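Local coordinates for protein peptidase, M20/M25/M40 family (Staphylococcus aureus, PDB 4EWT) that probably hydrolyses amide bonds of N-acylated amino acids or related substrates, as a metallopeptidase-family amidohydrolase with a two-manganese centre, at residues 74-80 / 133-139; 19-24 / 106-110. All blocks are in the same frame, centred on the assembly; numbering follows the deposited sequence.

From the N terminus, helix 13-25 supplies residues 19-24; the chain then runs through helix 34-43 and two strands into strand 72-78, the first half of contact 1. It goes on to helix 105-120, where residues 106-110 close the long loop of contact 2, and then to strand 129-135, whose end returns to strand 72-78 and closes contact 1. The two loops therefore cross. Helix 105-120 completes a beta-alpha-beta crossover with the paired parallel strands, D78 meeting H108 and F79 meeting T109. Contact 1 pairs two neighbouring parallel strands inside the mixed sheet and carries a manganese ligand at its end; contact 2 ties helix 13-25 to that connecting helix.

Contact 1. Residues 74-80 / 133-139; sequences AIRADFD and IHQPAEE. With MN (manganese (II) ion), chain E.
R76 meets Q135 side-on, NE and NH2 both donating to OE1, NH2 at 3.0 Å from OE1. The oxygen lies in the guanidinium plane, but both nitrogens reach it from one face of the amide, whose plane is turned 61° from theirs. R76 is bent at chi2 (-88°), which brings its end over to Q135. Beyond this pair R76 NH2 forms salt bridges with D334 and E333, and Y338 also bonds Q135 OE1. D78 CG lies over the rim of one guanidinium face; its OD2 faces NH1 as a charge pair only, while OD1 bonds H108.

In the loops, D80 OD2 accepts the backbone N of E139 at 2.8 Å through its syn lone pair and is also bonded by S30. E139 OE2 binds manganese at 2.2 Å; C103, H362 and a water also bind this ion. Another water bridges E139 OE2 to D80 O.

Parallel strands 74-78 and 133-135 pair through three backbone bonds, I133 N to I75 O, A77 N to I133 O and Q135 N to A77 O; F79 N to Q135 O, 2.8 Å, carries the pairing one residue beyond. Packing closes both ends: A74 CB rests on I133 CD1, and P136 CA lies over one face of the F79 ring, toward its rim, while P136 CB is 3.6 Å from F79 CZ.

D78 OD2 and E138 OE1 stand 4.0 Å apart, and E138 OE2 bonds D334 N. D80 acts as a second-shell residue, holding the backbone of the metal ligand E139 at the ends of two parallel strands.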
# COMPACT_ATOMS: atom_id res chain seq x y z
N ALA A 74 5.14 42.55 -27.88
CA ALA A 74 6.40 41.97 -27.46
C ALA A 74 6.57 40.60 -28.10
O ALA A 74 5.63 39.81 -28.18
CB ALA A 74 6.48 41.87 -25.95
N ILE A 75 7.78 40.34 -28.58
CA ILE A 75 8.13 39.03 -29.13
C ILE A 75 9.34 38.49 -28.36
O ILE A 75 10.29 39.22 -28.10
CB ILE A 75 8.35 39.08 -30.66
CG1 ILE A 75 9.41 40.11 -31.04
CG2 ILE A 75 7.02 39.41 -31.37
CD1 ILE A 75 9.72 40.16 -32.52
N ARG A 76 9.27 37.23 -27.97
CA ARG A 76 10.20 36.71 -26.96
C ARG A 76 11.07 35.56 -27.48
O ARG A 76 10.57 34.64 -28.13
CB ARG A 76 9.40 36.30 -25.72
CG ARG A 76 10.21 35.76 -24.57
CD ARG A 76 10.44 34.26 -24.68
NE ARG A 76 10.68 33.70 -23.37
CZ ARG A 76 10.54 32.42 -23.04
NH1 ARG A 76 10.17 31.51 -23.94
NH2 ARG A 76 10.77 32.06 -21.79
N ALA A 77 12.37 35.65 -27.21
CA ALA A 77 13.32 34.55 -27.45
C ALA A 77 14.22 34.38 -26.24
O ALA A 77 14.80 35.34 -25.75
CB ALA A 77 14.17 34.83 -28.70
N ASP A 78 14.35 33.14 -25.76
CA ASP A 78 15.25 32.83 -24.65
C ASP A 78 16.62 32.37 -25.15
O ASP A 78 16.75 31.94 -26.31
CB ASP A 78 14.63 31.83 -23.66
CG ASP A 78 13.85 30.71 -24.34
OD1 ASP A 78 13.85 30.59 -25.59
OD2 ASP A 78 13.22 29.92 -23.61
N PHE A 79 17.65 32.51 -24.31
CA PHE A 79 19.01 32.22 -24.75
C PHE A 79 19.94 31.43 -23.81
O PHE A 79 21.12 31.25 -24.12
CB PHE A 79 19.72 33.48 -25.26
CG PHE A 79 19.93 34.56 -24.23
CD1 PHE A 79 21.06 34.55 -23.41
CD2 PHE A 79 19.03 35.62 -24.12
CE1 PHE A 79 21.28 35.57 -22.48
CE2 PHE A 79 19.24 36.65 -23.19
CZ PHE A 79 20.37 36.62 -22.37
N ASP A 80 19.40 30.94 -22.69
CA ASP A 80 20.19 30.11 -21.78
C ASP A 80 20.28 28.67 -22.27
O ASP A 80 19.38 28.18 -22.97
CB ASP A 80 19.65 30.16 -20.33
CG ASP A 80 18.20 29.69 -20.22
OD1 ASP A 80 17.40 29.88 -21.18
OD2 ASP A 80 17.84 29.15 -19.15
N ILE A 133 12.19 40.71 -26.74
CA ILE A 133 12.67 40.27 -25.44
C ILE A 133 13.66 39.12 -25.63
O ILE A 133 13.28 38.03 -26.04
CB ILE A 133 11.49 39.81 -24.53
CG1 ILE A 133 10.53 40.97 -24.26
CG2 ILE A 133 12.00 39.22 -23.21
CD1 ILE A 133 9.21 40.55 -23.61
N HIS A 134 14.93 39.39 -25.33
CA HIS A 134 15.94 38.34 -25.29
C HIS A 134 16.14 37.93 -23.83
O HIS A 134 16.70 38.69 -23.04
CB HIS A 134 17.26 38.82 -25.93
CG HIS A 134 17.21 38.91 -27.42
ND1 HIS A 134 17.16 40.12 -28.09
CD2 HIS A 134 17.22 37.95 -28.37
CE1 HIS A 134 17.14 39.89 -29.39
NE2 HIS A 134 17.17 38.59 -29.59
N GLN A 135 15.65 36.74 -23.48
CA GLN A 135 15.53 36.31 -22.09
C GLN A 135 16.56 35.26 -21.69
O GLN A 135 16.71 34.24 -22.36
CB GLN A 135 14.12 35.77 -21.83
CG GLN A 135 13.78 35.51 -20.36
CD GLN A 135 12.69 34.48 -20.19
OE1 GLN A 135 11.54 34.70 -20.58
NE2 GLN A 135 13.04 33.35 -19.60
N PRO A 136 17.29 35.51 -20.58
CA PRO A 136 18.15 34.50 -19.99
C PRO A 136 17.37 33.61 -19.01
O PRO A 136 16.18 33.85 -18.77
CB PRO A 136 19.16 35.34 -19.20
CG PRO A 136 18.37 36.50 -18.74
CD PRO A 136 17.42 36.80 -19.88
N ALA A 137 18.04 32.60 -18.48
CA ALA A 137 17.60 31.91 -17.26
C ALA A 137 16.21 31.26 -17.32
O ALA A 137 15.57 31.10 -16.29
CB ALA A 137 17.69 32.87 -16.07
N GLU A 138 15.77 30.87 -18.51
CA GLU A 138 14.47 30.21 -18.67
C GLU A 138 14.43 28.84 -17.97
O GLU A 138 13.41 28.46 -17.40
CB GLU A 138 14.12 30.06 -20.17
CG GLU A 138 12.71 29.54 -20.47
CD GLU A 138 12.56 28.03 -20.31
OE1 GLU A 138 13.53 27.28 -20.59
OE2 GLU A 138 11.45 27.58 -19.90
N GLU A 139 15.55 28.13 -17.99
CA GLU A 139 15.59 26.71 -17.63
C GLU A 139 15.58 26.37 -16.14
O GLU A 139 15.14 25.28 -15.75
CB GLU A 139 16.78 26.02 -18.30
CG GLU A 139 16.70 26.00 -19.82
CD GLU A 139 15.67 25.02 -20.35
OE1 GLU A 139 14.86 24.47 -19.57
OE2 GLU A 139 15.65 24.80 -21.58
MN MN E . 14.08 23.36 -22.00
O HOH W 1 18.26 25.55 -23.08
O HOH W 2 12.67 25.32 -21.72

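Contact 2. Residues 19-24 / 106-110; sequences IRRYLH and DAHTA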
# COMPACT_ATOMS: atom_id res chain seq x y z
N ILE A 19 24.41 32.22 -37.39
CA ILE A 19 24.26 32.71 -36.02
C ILE A 19 23.86 31.59 -35.03
O ILE A 19 24.37 31.55 -33.91
CB ILE A 19 23.31 33.93 -35.93
CG1 ILE A 19 23.98 35.17 -36.57
CG2 ILE A 19 22.92 34.22 -34.49
CD1 ILE A 19 23.02 36.31 -36.89
N ARG A 20 23.00 30.70 -35.44
CA ARG A 20 22.60 29.65 -34.56
C ARG A 20 23.83 28.81 -34.18
O ARG A 20 24.06 28.52 -33.04
CB ARG A 20 21.60 28.75 -35.22
CG ARG A 20 22.06 27.33 -35.20
CD ARG A 20 20.94 26.37 -35.20
NE ARG A 20 21.10 25.36 -34.17
CZ ARG A 20 21.29 24.07 -34.39
NH1 ARG A 20 21.37 23.61 -35.60
NH2 ARG A 20 21.42 23.25 -33.38
N ARG A 21 24.61 28.49 -35.19
CA ARG A 21 25.78 27.64 -35.05
C ARG A 21 26.84 28.23 -34.13
O ARG A 21 27.39 27.53 -33.29
CB ARG A 21 26.36 27.33 -36.42
CG ARG A 21 25.42 26.49 -37.26
CD ARG A 21 26.02 26.09 -38.59
NE ARG A 21 25.05 25.33 -39.36
CZ ARG A 21 25.33 24.60 -40.44
NH1 ARG A 21 26.58 24.52 -40.89
NH2 ARG A 21 24.36 23.95 -41.06
N TYR A 22 27.10 29.53 -34.29
CA TYR A 22 27.99 30.23 -33.36
C TYR A 22 27.48 30.14 -31.91
O TYR A 22 28.26 29.87 -30.99
CB TYR A 22 28.21 31.69 -33.77
CG TYR A 22 29.07 32.42 -32.77
CD1 TYR A 22 30.46 32.40 -32.87
CD2 TYR A 22 28.50 33.09 -31.68
CE1 TYR A 22 31.26 33.05 -31.93
CE2 TYR A 22 29.29 33.73 -30.73
CZ TYR A 22 30.66 33.71 -30.86
OH TYR A 22 31.43 34.36 -29.93
N LEU A 23 26.19 30.39 -31.72
CA LEU A 23 25.59 30.35 -30.38
C LEU A 23 25.53 28.93 -29.81
O LEU A 23 25.69 28.74 -28.60
CB LEU A 23 24.19 30.96 -30.38
CG LEU A 23 24.06 32.46 -30.62
CD1 LEU A 23 22.60 32.79 -30.90
CD2 LEU A 23 24.59 33.25 -29.43
N HIS A 24 25.30 27.96 -30.69
CA HIS A 24 25.29 26.55 -30.33
C HIS A 24 26.66 26.12 -29.79
O HIS A 24 26.75 25.30 -28.86
CB HIS A 24 24.91 25.69 -31.54
CG HIS A 24 24.52 24.29 -31.19
ND1 HIS A 24 23.24 23.95 -30.80
CD2 HIS A 24 25.24 23.15 -31.16
CE1 HIS A 24 23.19 22.65 -30.54
NE2 HIS A 24 24.39 22.14 -30.75
N ASP A 106 19.38 28.58 -28.82
CA ASP A 106 20.28 29.16 -29.81
C ASP A 106 19.52 29.48 -31.10
O ASP A 106 19.71 30.54 -31.70
CB ASP A 106 21.46 28.22 -30.10
CG ASP A 106 21.01 26.82 -30.52
OD1 ASP A 106 19.94 26.35 -30.07
OD2 ASP A 106 21.74 26.20 -31.31
N ALA A 107 18.64 28.56 -31.52
CA ALA A 107 17.81 28.77 -32.70
C ALA A 107 16.76 29.86 -32.48
O ALA A 107 16.52 30.66 -33.36
CB ALA A 107 17.15 27.48 -33.14
N HIS A 108 16.17 29.91 -31.29
CA HIS A 108 15.26 31.00 -30.97
C HIS A 108 15.94 32.38 -31.08
O HIS A 108 15.39 33.31 -31.65
CB HIS A 108 14.63 30.83 -29.59
CG HIS A 108 13.88 29.54 -29.43
ND1 HIS A 108 13.67 28.96 -28.20
CD2 HIS A 108 13.30 28.72 -30.34
CE1 HIS A 108 12.99 27.84 -28.35
NE2 HIS A 108 12.76 27.67 -29.64
N THR A 109 17.15 32.47 -30.53
CA THR A 109 17.91 33.72 -30.56
C THR A 109 18.30 34.09 -32.00
O THR A 109 18.15 35.24 -32.42
CB THR A 109 19.14 33.62 -29.63
OG1 THR A 109 18.68 33.25 -28.33
CG2 THR A 109 19.90 34.94 -29.55
N ALA A 110 18.75 33.09 -32.75
CA ALA A 110 19.20 33.29 -34.13
C ALA A 110 18.13 33.94 -35.01
O ALA A 110 18.38 34.98 -35.65
CB ALA A 110 19.68 31.97 -34.74
O HOH W 3 20.08 23.71 -30.43
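D106 OD2 receives two donors from segment 19-24 of helix 13-25, one on each face of its carboxylate: H24 ND1 at 2.8 Å and R20 NE at 3.0 Å, the latter a salt bridge. Neither lies in the carboxylate plane, yet the oxygen meets the H24 ring at its edge and the R20 guanidinium close to its own plane. Chi1 of 55° sets the D106 carboxylate between its backbone N and carbonyl carbon, while H24, with CG opposite its backbone N (chi1 -165°), swings its ring across to OD2. R20 NH1 continues to E370, and H24 NE2 to E86.

Packing is tight where the helices come nearest. The small A110 lets R20 approach to 5.0 Å between CA atoms, its CB lying 3.6 Å from R20 N and against R20 CB. L23 reaches CD1 onto T109 CG2 at 3.7 Å, crossing it at about a right angle, and lays its CB against D106 CB. I19 CG2 rests on A110. On the looser polar side, its residues still buried, a water joins in, donating to D106 OD1 at 2.7 Å and accepting from R20 NH2.

The helices run in roughly opposite directions, their segment axes 8.3 Å apart at 140°, with an alanine at the close approach and a buried Arg-Asp-His cluster; the D106 side chain lies about 9 Å from a manganese ion in the catalytic domain of an M20-family metallohydrolase.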